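Local coordinates for fiber protein 2 (Human adenovirus type 41, PDB 2BZV) that forms the trimeric head of the short capsid fibre, the receptor-binding domain through which the virion probably makes its first attachment to the host cell, at residues W20-T25 / N37-L42; S29-Q34 / M65-L70; I53-L58 / F160-A165; F107-T112 / Y146-K151. All coordinates share one frame; numbering follows the deposited sequence.

Interaction 1: residues W20-T25 / N37-L42; sequences WSISPT and NLFLCL
S21 and L40 meet where an antiparallel strand pair of the fibre knob's β-sandwich ends: W20 and C41 form a non-hydrogen-bonded pair, and just beyond it the chain leaves strand 36-45. The tight part centres on S21, whose short hydroxyl side chain both donates and accepts where a strand partner's backbone would, S21 N also bonding to L40 O. Its OG lies in the cleft between its own N and C (chi1 68°) and turns to the strand backbone, giving a proton to L38 O at 2.8 Å and taking one from L40 N at 2.9 Å. The donor stands above the carbonyl plane of L38, while the bond from L40 N is nearly straight. W20 CE3 touches F39 CE1 at 3.8 Å, and I22 CB sits equally near that ring atom. The apolar F39 and C41 suit a face covered by I170 of the second subunit.

Toward the exposed P24 and T25 the two segments part and water enters. Water 1 accepts from S23 N and can donate to N37 OD1 or L38 O, and water 2 joins P24 O to N37 ND2. Directly across, N37 ND2 donates to S23 O, 2.8 Å away and close to the amide plane.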
loop_
_atom_site.group_PDB
_atom_site.type_symbol
_atom_site.label_atom_id
_atom_site.label_comp_id
_atom_site.label_asym_id
_atom_site.label_seq_id
_atom_site.Cartn_x
_atom_site.Cartn_y
_atom_site.Cartn_z
ATOM N N TRP A 20 3.991 16.406 -3.396
ATOM C CA TRP A 20 2.855 16.237 -4.297
ATOM C C TRP A 20 2.847 17.311 -5.368
ATOM O O TRP A 20 3.566 18.301 -5.288
ATOM C CB TRP A 20 1.534 16.130 -3.523
ATOM C CG TRP A 20 1.045 17.354 -2.807
ATOM C CD1 TRP A 20 1.576 18.621 -2.784
ATOM C CD2 TRP A 20 -0.140 17.408 -2.001
ATOM N NE1 TRP A 20 0.791 19.450 -2.012
ATOM C CE2 TRP A 20 -0.264 18.721 -1.519
ATOM C CE3 TRP A 20 -1.105 16.461 -1.629
ATOM C CZ2 TRP A 20 -1.318 19.130 -0.700
ATOM C CZ3 TRP A 20 -2.158 16.863 -0.810
ATOM C CH2 TRP A 20 -2.250 18.185 -0.354
ATOM N N SER A 21 1.979 17.096 -6.363
ATOM C CA SER A 21 1.844 18.016 -7.486
ATOM C C SER A 21 0.451 18.606 -7.566
ATOM O O SER A 21 -0.037 18.917 -8.656
ATOM C CB SER A 21 2.186 17.320 -8.800
ATOM O OG SER A 21 1.220 16.325 -9.129
ATOM N N ILE A 22 -0.199 18.795 -6.416
ATOM C CA ILE A 22 -1.581 19.256 -6.443
ATOM C C ILE A 22 -1.698 20.621 -7.114
ATOM O O ILE A 22 -0.901 21.519 -6.871
ATOM C CB ILE A 22 -2.206 19.264 -5.029
ATOM C CG1 ILE A 22 -3.736 19.216 -5.118
ATOM C CG2 ILE A 22 -1.725 20.450 -4.199
ATOM C CD1 ILE A 22 -4.424 18.989 -3.775
ATOM N N SER A 23 -2.717 20.770 -7.956
ATOM C CA SER A 23 -2.932 22.017 -8.672
ATOM C C SER A 23 -4.386 22.115 -9.082
ATOM O O SER A 23 -4.915 21.186 -9.675
ATOM C CB SER A 23 -2.035 22.046 -9.924
ATOM O OG SER A 23 -2.249 23.231 -10.675
ATOM N N PRO A 24 -5.049 23.245 -8.800
ATOM C CA PRO A 24 -6.430 23.371 -9.272
ATOM C C PRO A 24 -6.530 23.556 -10.791
ATOM O O PRO A 24 -7.539 23.179 -11.397
ATOM C CB PRO A 24 -6.960 24.603 -8.527
ATOM C CG PRO A 24 -5.757 25.370 -8.144
ATOM C CD PRO A 24 -4.620 24.397 -7.994
ATOM N N THR A 25 -5.467 24.111 -11.368
ATOM C CA THR A 25 -5.389 24.433 -12.792
ATOM C C THR A 25 -4.479 23.447 -13.524
ATOM O O THR A 25 -3.726 22.711 -12.886
ATOM C CB THR A 25 -4.851 25.856 -12.954
ATOM O OG1 THR A 25 -3.614 25.979 -12.236
ATOM C CG2 THR A 25 -5.858 26.857 -12.381
ATOM N N ASN A 37 -4.133 17.680 -16.085
ATOM C CA ASN A 37 -3.853 17.846 -14.669
ATOM C C ASN A 37 -3.217 16.573 -14.146
ATOM O O ASN A 37 -3.803 15.495 -14.294
ATOM C CB ASN A 37 -5.132 18.156 -13.887
ATOM C CG ASN A 37 -4.824 18.516 -12.448
ATOM O OD1 ASN A 37 -4.496 17.629 -11.651
ATOM N ND2 ASN A 37 -4.905 19.802 -12.115
ATOM N N LEU A 38 -2.028 16.702 -13.561
ATOM C CA LEU A 38 -1.351 15.574 -12.937
ATOM C C LEU A 38 -1.355 15.751 -11.436
ATOM O O LEU A 38 -0.849 16.755 -10.915
ATOM C CB LEU A 38 0.096 15.478 -13.424
ATOM C CG LEU A 38 0.910 14.352 -12.755
ATOM C CD1 LEU A 38 0.373 12.978 -13.145
ATOM C CD2 LEU A 38 2.369 14.458 -13.123
ATOM N N PHE A 39 -1.897 14.768 -10.738
ATOM C CA PHE A 39 -1.813 14.717 -9.286
ATOM C C PHE A 39 -1.029 13.469 -8.898
ATOM O O PHE A 39 -1.534 12.359 -8.944
ATOM C CB PHE A 39 -3.202 14.701 -8.653
ATOM C CG PHE A 39 -3.140 14.562 -7.160
ATOM C CD1 PHE A 39 -2.641 15.573 -6.376
ATOM C CD2 PHE A 39 -3.513 13.362 -6.561
ATOM C CE1 PHE A 39 -2.558 15.447 -4.981
ATOM C CE2 PHE A 39 -3.459 13.234 -5.182
ATOM C CZ PHE A 39 -2.998 14.285 -4.396
ATOM N N LEU A 40 0.225 13.689 -8.528
ATOM C CA LEU A 40 1.130 12.643 -8.034
ATOM C C LEU A 40 1.443 13.003 -6.597
ATOM O O LEU A 40 1.821 14.147 -6.319
ATOM C CB LEU A 40 2.397 12.604 -8.886
ATOM C CG LEU A 40 3.505 11.687 -8.381
ATOM C CD1 LEU A 40 3.067 10.225 -8.293
ATOM C CD2 LEU A 40 4.714 11.787 -9.290
ATOM N N CYS A 41 1.289 12.034 -5.691
ATOM C CA CYS A 41 1.574 12.237 -4.284
ATOM C C CYS A 41 2.468 11.096 -3.811
ATOM O O CYS A 41 2.093 9.922 -3.986
ATOM C CB CYS A 41 0.269 12.265 -3.479
ATOM S SG CYS A 41 0.532 12.531 -1.702
ATOM N N LEU A 42 3.627 11.439 -3.255
ATOM C CA LEU A 42 4.602 10.484 -2.724
ATOM C C LEU A 42 4.727 10.698 -1.234
ATOM O O LEU A 42 4.998 11.821 -0.809
ATOM C CB LEU A 42 5.983 10.722 -3.361
ATOM C CG LEU A 42 6.053 10.678 -4.892
ATOM C CD1 LEU A 42 7.478 10.961 -5.351
ATOM C CD2 LEU A 42 5.555 9.348 -5.433
HETATM O O HOH W 1 -3.135 18.206 -9.322
HETATM O O HOH W 2 -7.022 21.398 -13.663
#

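Interaction 2: residues S29-Q34 / M65-L70; sequences SIYETQ and MHDNAL
Y31 and M65 make a Met-aromatic contact between two loops of the knob, the second of which leads into strand 69-76. The loop that carries Y31 is itself braced by D35, whose carboxylate accepts from the backbone N of I30, Y31 and E32. From CB, the tyrosine puts CG beside its own backbone N (chi1 -60°), aiming the ring at 65-70. I30 CG2, from the preceding residue, lies 4.0 Å above the centre of one ring face, and this same methyl reaches across to L70 CD1 at 3.9 Å. The branched isoleucine thus serves both as a shelf for the ring and as an apolar partner of the buried leucine. Farther out, CE2 meets M65 SD at 4.0 Å; the sulfur lies in the ring plane, at the edge. A flexible methionine suits the spot, since bends at chi2 and chi3 fold its end back toward the ring, and its CE comes to 3.3 Å from Y31 OH.

At the tip the chemistry turns polar, and no direct hydrogen bond crosses the contact. Y31 OH instead takes a proton from water 3, which accepts from H66 N. It also gives one to water 4, an oxygen lying in the ring plane at 2.8 Å from OH, which donates in turn to D67 OD2 and A69 O.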
loop_
_atom_site.group_PDB
_atom_site.type_symbol
_atom_site.label_atom_id
_atom_site.label_comp_id
_atom_site.label_asym_id
_atom_site.label_seq_id
_atom_site.Cartn_x
_atom_site.Cartn_y
_atom_site.Cartn_z
ATOM N N SER A 29 1.671 18.961 -19.585
ATOM C CA SER A 29 1.622 19.183 -21.029
ATOM C C SER A 29 1.978 17.901 -21.769
ATOM O O SER A 29 3.153 17.534 -21.827
ATOM C CB SER A 29 2.617 20.288 -21.398
ATOM O OG SER A 29 2.282 21.501 -20.735
ATOM N N ILE A 30 0.973 17.218 -22.303
ATOM C CA ILE A 30 1.198 15.934 -22.984
ATOM C C ILE A 30 1.315 16.140 -24.492
ATOM O O ILE A 30 2.326 15.758 -25.078
ATOM C CB ILE A 30 0.067 14.936 -22.667
ATOM C CG1 ILE A 30 -0.047 14.687 -21.156
ATOM C CG2 ILE A 30 0.291 13.641 -23.444
ATOM C CD1 ILE A 30 1.185 14.028 -20.544
ATOM N N TYR A 31 0.299 16.744 -25.102
ATOM C CA TYR A 31 0.308 17.011 -26.555
ATOM C C TYR A 31 0.409 18.495 -26.844
ATOM O O TYR A 31 0.937 18.885 -27.879
ATOM C CB TYR A 31 -0.970 16.509 -27.205
ATOM C CG TYR A 31 -1.253 15.039 -27.082
ATOM C CD1 TYR A 31 -0.304 14.080 -27.432
ATOM C CD2 TYR A 31 -2.503 14.609 -26.668
ATOM C CE1 TYR A 31 -0.593 12.728 -27.335
ATOM C CE2 TYR A 31 -2.802 13.264 -26.566
ATOM C CZ TYR A 31 -1.848 12.322 -26.897
ATOM O OH TYR A 31 -2.155 10.983 -26.797
ATOM N N GLU A 32 -0.143 19.315 -25.961
ATOM C CA GLU A 32 -0.048 20.770 -26.078
ATOM C C GLU A 32 0.093 21.345 -24.687
ATOM O O GLU A 32 -0.072 20.637 -23.687
ATOM C CB GLU A 32 -1.252 21.375 -26.793
ATOM C CG GLU A 32 -2.578 21.171 -26.092
ATOM C CD GLU A 32 -3.737 21.786 -26.865
ATOM O OE1 GLU A 32 -4.258 21.148 -27.805
ATOM O OE2 GLU A 32 -4.150 22.922 -26.531
ATOM N N THR A 33 0.421 22.622 -24.604
ATOM C CA THR A 33 0.691 23.265 -23.328
ATOM C C THR A 33 -0.497 23.182 -22.377
ATOM O O THR A 33 -1.604 23.578 -22.741
ATOM C CB THR A 33 1.024 24.752 -23.547
ATOM O OG1 THR A 33 2.080 24.867 -24.509
ATOM C CG2 THR A 33 1.451 25.394 -22.232
ATOM N N GLN A 34 -0.262 22.680 -21.167
ATOM C CA GLN A 34 -1.259 22.688 -20.099
ATOM C C GLN A 34 -2.577 22.056 -20.525
ATOM O O GLN A 34 -3.652 22.604 -20.316
ATOM C CB GLN A 34 -1.437 24.117 -19.571
ATOM C CG GLN A 34 -0.179 24.567 -18.826
ATOM C CD GLN A 34 -0.356 25.899 -18.139
ATOM O OE1 GLN A 34 -1.186 26.709 -18.547
ATOM N NE2 GLN A 34 0.418 26.141 -17.088
ATOM N N MET A 65 -9.200 10.575 -27.648
ATOM C CA MET A 65 -7.888 9.989 -27.931
ATOM C C MET A 65 -7.813 9.331 -29.301
ATOM O O MET A 65 -8.780 8.753 -29.795
ATOM C CB MET A 65 -7.518 8.971 -26.854
ATOM C CG MET A 65 -7.111 9.627 -25.544
ATOM S SD MET A 65 -5.499 10.436 -25.630
ATOM C CE MET A 65 -4.422 9.010 -25.478
ATOM N N HIS A 66 -6.634 9.444 -29.910
ATOM C CA HIS A 66 -6.343 8.777 -31.173
ATOM C C HIS A 66 -5.483 7.533 -30.862
ATOM O O HIS A 66 -5.785 6.442 -31.342
ATOM C CB HIS A 66 -5.675 9.742 -32.175
ATOM C CG HIS A 66 -6.454 10.977 -32.567
ATOM N ND1 HIS A 66 -7.515 10.981 -33.458
ATOM C CD2 HIS A 66 -6.253 12.285 -32.239
ATOM C CE1 HIS A 66 -7.953 12.218 -33.623
ATOM N NE2 HIS A 66 -7.202 13.027 -32.895
ATOM N N ASP A 67 -4.432 7.683 -30.052
ATOM C CA ASP A 67 -3.587 6.549 -29.629
ATOM C C ASP A 67 -4.227 5.739 -28.502
ATOM O O ASP A 67 -5.165 6.205 -27.842
ATOM C CB ASP A 67 -2.225 7.076 -29.151
ATOM C CG ASP A 67 -1.379 7.698 -30.252
ATOM O OD1 ASP A 67 -1.512 7.347 -31.439
ATOM O OD2 ASP A 67 -0.519 8.539 -29.909
ATOM N N ASN A 68 -3.709 4.530 -28.276
ATOM C CA ASN A 68 -4.292 3.680 -27.225
ATOM C C ASN A 68 -3.361 3.496 -26.027
ATOM O O ASN A 68 -3.566 2.593 -25.219
ATOM C CB ASN A 68 -4.722 2.329 -27.787
ATOM C CG ASN A 68 -3.537 1.499 -28.206
ATOM O OD1 ASN A 68 -2.416 1.991 -28.239
ATOM N ND2 ASN A 68 -3.773 0.236 -28.549
ATOM N N ALA A 69 -2.344 4.345 -25.916
ATOM C CA ALA A 69 -1.475 4.347 -24.747
ATOM C C ALA A 69 -0.774 5.685 -24.673
ATOM O O ALA A 69 -0.542 6.340 -25.702
ATOM C CB ALA A 69 -0.458 3.227 -24.828
ATOM N N LEU A 70 -0.411 6.063 -23.454
ATOM C CA LEU A 70 0.222 7.342 -23.180
ATOM C C LEU A 70 1.231 7.146 -22.068
ATOM O O LEU A 70 0.948 6.417 -21.113
ATOM C CB LEU A 70 -0.870 8.291 -22.731
ATOM C CG LEU A 70 -0.609 9.747 -22.458
ATOM C CD1 LEU A 70 -1.890 10.538 -22.730
ATOM C CD2 LEU A 70 -0.188 9.987 -21.015
HETATM O O HOH W 3 -4.078 10.455 -29.013
HETATM O O HOH W 4 -0.189 9.052 -27.001
#

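Interaction 3: residues I53-L58 / F160-A165; sequences ITIKGL and FHPPTA
I55 fills the apolar centre of this contact, its CG2 meeting two rings at once. F160 CE2 lies 3.6 Å from that methyl, and P162 CG 3.8 Å from it. P162 CD in turn sits over the centre of one face of the F160 ring, so the two rings of 160-165 pack together beside the isoleucine. W152 of the strand 146-153 packs on I55 and P162, which puts this cluster in the interior between the two sheets of the knob sandwich. Farther along, I53 CG2 touches A165 CB.

Around the centre run the backbone bonds of an antiparallel pairing. I53 and A165 form a hydrogen-bonded pair, I53 N reaching A165 O at 2.9 Å and A165 N answering to I53 O. At the other end G57 N donates to F160 O at 2.8 Å. Between these ends P162 and P163 have no N-H to offer. Water 6 accepts from I55 N and can donate to P162 O, while water 5 lies within bonding distance of both I53 O and P163 O.

On the outer side T54 OG1 and T164 OG1 share a hydrogen bond of 2.7 Å. K56 CG lies over a face of the H161 imidazole, but both residues have two modelled conformers, so this CH-π contact and the weak bond from H161 ND1 to I55 O are less certain. Prolines lacking an N-H thus leave the middle of the ladder to be filled by water until A165 opens strand 165-170.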
loop_
_atom_site.group_PDB
_atom_site.type_symbol
_atom_site.label_atom_id
_atom_site.label_comp_id
_atom_site.label_asym_id
_atom_site.label_seq_id
_atom_site.Cartn_x
_atom_site.Cartn_y
_atom_site.Cartn_z
ATOM N N ILE A 53 -1.211 8.252 -8.084
ATOM C CA ILE A 53 -1.150 9.076 -9.287
ATOM C C ILE A 53 -2.491 9.078 -10.002
ATOM O O ILE A 53 -3.077 8.024 -10.289
ATOM C CB ILE A 53 0.014 8.646 -10.221
ATOM C CG1 ILE A 53 0.160 9.638 -11.382
ATOM C CG2 ILE A 53 -0.099 7.208 -10.709
ATOM C CD1 ILE A 53 1.470 9.454 -12.161
ATOM N N THR A 54 -2.945 10.284 -10.314
ATOM C CA THR A 54 -4.175 10.533 -11.073
ATOM C C THR A 54 -3.853 11.556 -12.154
ATOM O O THR A 54 -3.324 12.633 -11.843
ATOM C CB THR A 54 -5.283 11.087 -10.164
ATOM O OG1 THR A 54 -5.475 10.189 -9.063
ATOM C CG2 THR A 54 -6.590 11.227 -10.941
ATOM N N ILE A 55 -4.166 11.228 -13.403
ATOM C CA ILE A 55 -3.946 12.157 -14.501
ATOM C C ILE A 55 -5.276 12.338 -15.227
ATOM O O ILE A 55 -5.995 11.365 -15.466
ATOM C CB ILE A 55 -2.813 11.658 -15.433
ATOM C CG1 ILE A 55 -2.525 12.690 -16.519
ATOM C CG2 ILE A 55 -3.126 10.280 -16.005
ATOM C CD1 ILE A 55 -1.205 12.509 -17.241
ATOM N N LYS A 56 -5.589 13.593 -15.541
ATOM C CA LYS A 56 -6.851 13.930 -16.189
ATOM C C LYS A 56 -6.588 14.756 -17.436
ATOM O O LYS A 56 -5.969 15.815 -17.369
ATOM C CB LYS A 56 -7.780 14.719 -15.263
ATOM C CG LYS A 56 -9.173 14.886 -15.857
ATOM C CD LYS A 56 -10.101 15.733 -15.005
ATOM C CE LYS A 56 -11.469 15.874 -15.666
ATOM N NZ LYS A 56 -12.503 16.436 -14.744
ATOM N N GLY A 57 -7.064 14.270 -18.573
ATOM C CA GLY A 57 -6.911 15.030 -19.815
ATOM C C GLY A 57 -7.992 16.099 -19.896
ATOM O O GLY A 57 -9.156 15.837 -19.587
ATOM N N LEU A 58 -7.607 17.302 -20.300
ATOM C CA LEU A 58 -8.507 18.447 -20.223
ATOM C C LEU A 58 -8.783 19.160 -21.542
ATOM O O LEU A 58 -9.833 19.800 -21.670
ATOM C CB LEU A 58 -7.940 19.467 -19.238
ATOM C CG LEU A 58 -7.784 18.961 -17.799
ATOM C CD1 LEU A 58 -7.018 19.978 -16.977
ATOM C CD2 LEU A 58 -9.145 18.643 -17.187
ATOM N N PHE A 160 -9.087 10.960 -22.125
ATOM C CA PHE A 160 -8.065 10.300 -21.332
ATOM C C PHE A 160 -8.245 10.672 -19.864
ATOM O O PHE A 160 -8.034 11.819 -19.463
ATOM C CB PHE A 160 -6.676 10.721 -21.816
ATOM C CG PHE A 160 -5.567 10.017 -21.075
ATOM C CD1 PHE A 160 -5.377 8.656 -21.241
ATOM C CD2 PHE A 160 -4.736 10.711 -20.203
ATOM C CE1 PHE A 160 -4.358 7.995 -20.566
ATOM C CE2 PHE A 160 -3.715 10.059 -19.528
ATOM C CZ PHE A 160 -3.534 8.699 -19.700
ATOM N N HIS A 161 -8.651 9.705 -19.061
ATOM C CA HIS A 161 -8.816 9.917 -17.654
ATOM C C HIS A 161 -8.848 8.576 -16.925
ATOM O O HIS A 161 -9.886 8.069 -16.491
ATOM C CB HIS A 161 -10.009 10.822 -17.388
ATOM C CG HIS A 161 -10.381 11.262 -15.998
ATOM N ND1 HIS A 161 -9.393 11.438 -15.049
ATOM C CD2 HIS A 161 -11.518 11.720 -15.429
ATOM C CE1 HIS A 161 -9.922 11.949 -13.942
ATOM N NE2 HIS A 161 -11.214 12.132 -14.159
ATOM N N PRO A 162 -7.672 7.952 -16.827
ATOM C CA PRO A 162 -7.572 6.622 -16.244
ATOM C C PRO A 162 -7.870 6.633 -14.759
ATOM O O PRO A 162 -7.758 7.677 -14.114
ATOM C CB PRO A 162 -6.102 6.233 -16.471
ATOM C CG PRO A 162 -5.410 7.422 -16.940
ATOM C CD PRO A 162 -6.373 8.491 -17.264
ATOM N N PRO A 163 -8.228 5.477 -14.193
ATOM C CA PRO A 163 -8.421 5.401 -12.752
ATOM C C PRO A 163 -7.124 5.720 -12.010
ATOM O O PRO A 163 -6.029 5.492 -12.527
ATOM C CB PRO A 163 -8.832 3.937 -12.514
ATOM C CG PRO A 163 -8.768 3.239 -13.802
ATOM C CD PRO A 163 -8.429 4.193 -14.883
ATOM N N THR A 164 -7.260 6.246 -10.808
ATOM C CA THR A 164 -6.133 6.459 -9.922
ATOM C C THR A 164 -5.382 5.151 -9.696
ATOM O O THR A 164 -5.996 4.073 -9.585
ATOM C CB THR A 164 -6.636 6.993 -8.574
ATOM O OG1 THR A 164 -7.285 8.250 -8.793
ATOM C CG2 THR A 164 -5.488 7.156 -7.608
ATOM N N ALA A 165 -4.055 5.237 -9.652
ATOM C CA ALA A 165 -3.203 4.085 -9.377
ATOM C C ALA A 165 -2.379 4.350 -8.133
ATOM O O ALA A 165 -1.948 5.472 -7.902
ATOM C CB ALA A 165 -2.280 3.810 -10.560
HETATM O O HOH W 5 -3.514 6.648 -12.697
HETATM O O HOH W 6 -5.277 8.659 -13.485
HETATM O O HOH W 7 -12.442 14.453 -12.012
#

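Interaction 4: residues F107-T112 / Y146-K151; sequences FMPNST and YAFTFK
M108 and Y146 are brought together by matching first torsions, each side chain placing CG beside its own backbone N (chi1 -64° and -59°). The tyrosine ring is thereby laid out beneath the methionine, whose CB rests over one face, 3.7 Å from the ring centroid, in a CH-π contact. Further bends turn the thioether back toward the root of the tyrosine. SD comes to 3.7 Å from Y146 CB and views the ring obliquely, a Met-aromatic contact. A long, unbranched methionine suits this place because it can follow both the ring and its CB.

P109 fits between the two aromatic residues of strand 146-153. Its CG touches F148 CE1 at 3.8 Å, and its carbonyl O approaches Y146 CD1 at 3.3 Å. That oxygen is not left without a partner, since N140 ND2 donates to it. F148 lies edge-to-face with Y169 of the other sheet, so the proline packs against a ring already lodged between the sheets of the knob.

S111 CB completes the set near Y146 CE1. Within 107-112, N110 OD1 accepts from T112 N at 2.8 Å, an Asx turn, and V113 N also donates to that oxygen.

No hydrogen bond joins the two segments directly. Their polar tips meet through a third residue: Y146 OH and S111 OG both bond to E172 OE2. The contact is therefore mainly apolar over the ring and polar at the tyrosine's end, where two hydroxyl partners would probably favour a charged carboxylate.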
loop_
_atom_site.group_PDB
_atom_site.type_symbol
_atom_site.label_atom_id
_atom_site.label_comp_id
_atom_site.label_asym_id
_atom_site.label_seq_id
_atom_site.Cartn_x
_atom_site.Cartn_y
_atom_site.Cartn_z
ATOM N N PHE A 107 13.622 10.382 -1.709
ATOM C CA PHE A 107 12.396 9.957 -2.383
ATOM C C PHE A 107 12.702 9.318 -3.739
ATOM O O PHE A 107 11.778 8.862 -4.420
ATOM C CB PHE A 107 11.459 11.148 -2.622
ATOM C CG PHE A 107 10.795 11.686 -1.382
ATOM C CD1 PHE A 107 9.441 11.461 -1.162
ATOM C CD2 PHE A 107 11.498 12.442 -0.450
ATOM C CE1 PHE A 107 8.806 11.970 -0.043
ATOM C CE2 PHE A 107 10.865 12.954 0.676
ATOM C CZ PHE A 107 9.518 12.710 0.878
ATOM N N MET A 108 13.964 9.290 -4.161
ATOM C CA MET A 108 14.283 8.749 -5.478
ATOM C C MET A 108 14.279 7.226 -5.460
ATOM O O MET A 108 14.594 6.627 -4.434
ATOM C CB MET A 108 15.655 9.236 -5.925
ATOM C CG MET A 108 15.705 10.747 -6.126
ATOM S SD MET A 108 14.641 11.374 -7.434
ATOM C CE MET A 108 13.198 11.974 -6.517
ATOM N N PRO A 109 13.914 6.589 -6.582
ATOM C CA PRO A 109 13.963 5.120 -6.618
ATOM C C PRO A 109 15.407 4.639 -6.447
ATOM O O PRO A 109 16.327 5.108 -7.129
ATOM C CB PRO A 109 13.387 4.770 -7.992
ATOM C CG PRO A 109 12.681 5.996 -8.486
ATOM C CD PRO A 109 13.394 7.153 -7.842
ATOM N N ASN A 110 15.589 3.691 -5.527
ATOM C CA ASN A 110 16.898 3.189 -5.161
ATOM C C ASN A 110 17.652 2.675 -6.386
ATOM O O ASN A 110 17.112 1.868 -7.150
ATOM C CB ASN A 110 16.688 2.062 -4.154
ATOM C CG ASN A 110 17.961 1.573 -3.522
ATOM O OD1 ASN A 110 18.774 0.921 -4.188
ATOM N ND2 ASN A 110 18.162 1.863 -2.246
ATOM N N SER A 111 18.882 3.141 -6.572
ATOM C CA SER A 111 19.617 2.791 -7.793
ATOM C C SER A 111 20.344 1.459 -7.713
ATOM O O SER A 111 20.919 1.036 -8.705
ATOM C CB SER A 111 20.598 3.905 -8.147
ATOM O OG SER A 111 21.562 4.065 -7.131
ATOM N N THR A 112 20.329 0.813 -6.556
ATOM C CA THR A 112 20.763 -0.583 -6.438
ATOM C C THR A 112 19.601 -1.525 -6.743
ATOM O O THR A 112 19.753 -2.507 -7.487
ATOM C CB THR A 112 21.310 -0.855 -5.029
ATOM O OG1 THR A 112 22.460 -0.025 -4.813
ATOM C CG2 THR A 112 21.688 -2.327 -4.873
ATOM N N TYR A 146 17.733 9.943 -11.836
ATOM C CA TYR A 146 16.633 9.051 -11.489
ATOM C C TYR A 146 15.436 9.368 -12.350
ATOM O O TYR A 146 15.356 10.456 -12.947
ATOM C CB TYR A 146 16.236 9.282 -10.016
ATOM C CG TYR A 146 17.398 9.037 -9.070
ATOM C CD1 TYR A 146 17.679 7.762 -8.591
ATOM C CD2 TYR A 146 18.242 10.081 -8.674
ATOM C CE1 TYR A 146 18.749 7.534 -7.738
ATOM C CE2 TYR A 146 19.328 9.854 -7.831
ATOM C CZ TYR A 146 19.577 8.578 -7.374
ATOM O OH TYR A 146 20.644 8.339 -6.539
ATOM N N ALA A 147 14.474 8.453 -12.409
ATOM C CA ALA A 147 13.264 8.753 -13.144
ATOM C C ALA A 147 12.116 7.857 -12.734
ATOM O O ALA A 147 12.308 6.738 -12.235
ATOM C CB ALA A 147 13.493 8.597 -14.661
ATOM N N PHE A 148 10.916 8.360 -12.982
ATOM C CA PHE A 148 9.713 7.533 -13.063
ATOM C C PHE A 148 9.206 7.599 -14.493
ATOM O O PHE A 148 9.123 8.693 -15.062
ATOM C CB PHE A 148 8.570 8.078 -12.210
ATOM C CG PHE A 148 8.855 8.218 -10.750
ATOM C CD1 PHE A 148 8.862 7.106 -9.930
ATOM C CD2 PHE A 148 9.038 9.453 -10.188
ATOM C CE1 PHE A 148 9.106 7.219 -8.577
ATOM C CE2 PHE A 148 9.277 9.572 -8.829
ATOM C CZ PHE A 148 9.325 8.456 -8.032
ATOM N N THR A 149 8.819 6.445 -15.047
ATOM C CA THR A 149 8.144 6.425 -16.338
ATOM C C THR A 149 6.823 5.709 -16.128
ATOM O O THR A 149 6.797 4.520 -15.832
ATOM C CB THR A 149 8.963 5.737 -17.436
ATOM O OG1 THR A 149 10.244 6.390 -17.520
ATOM C CG2 THR A 149 8.222 5.815 -18.763
ATOM N N PHE A 150 5.747 6.474 -16.269
ATOM C CA PHE A 150 4.395 5.953 -16.103
ATOM C C PHE A 150 3.809 5.662 -17.471
ATOM O O PHE A 150 4.046 6.413 -18.415
ATOM C CB PHE A 150 3.530 7.004 -15.413
ATOM C CG PHE A 150 4.032 7.385 -14.050
ATOM C CD1 PHE A 150 3.901 6.514 -12.973
ATOM C CD2 PHE A 150 4.639 8.622 -13.842
ATOM C CE1 PHE A 150 4.370 6.861 -11.707
ATOM C CE2 PHE A 150 5.106 8.970 -12.593
ATOM C CZ PHE A 150 4.971 8.089 -11.521
ATOM N N LYS A 151 3.023 4.601 -17.575
ATOM C CA LYS A 151 2.328 4.301 -18.820
ATOM C C LYS A 151 0.907 3.850 -18.502
ATOM O O LYS A 151 0.702 3.010 -17.616
ATOM C CB LYS A 151 3.049 3.206 -19.615
ATOM C CG LYS A 151 2.365 2.886 -20.961
ATOM C CD LYS A 151 3.031 1.694 -21.635
ATOM C CE LYS A 151 2.218 1.155 -22.803
ATOM N NZ LYS A 151 2.881 -0.035 -23.420
#

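From the N terminus, interaction 1 closes the first and shortest loop, joining the chain after strand 18-20 to strand 36-45. Interaction 2 starts within that loop, at 29-34, and crosses interaction 1 by reaching forward to 65-70. Interaction 3 crosses interaction 2 in turn: 53-58 precedes 65-70, yet its partner 160-165 comes near the end of the chain. Interaction 4 falls wholly within the span of interaction 3 and joins a long loop to strand 146-153. Interactions 1 and 3 lie on neighbouring strands, 36-45 and 48-57, of one sheet, where F39 N probably bonds to T54 O; interactions 2 and 4 reach the other, and I53 against F150 connects the two sheets.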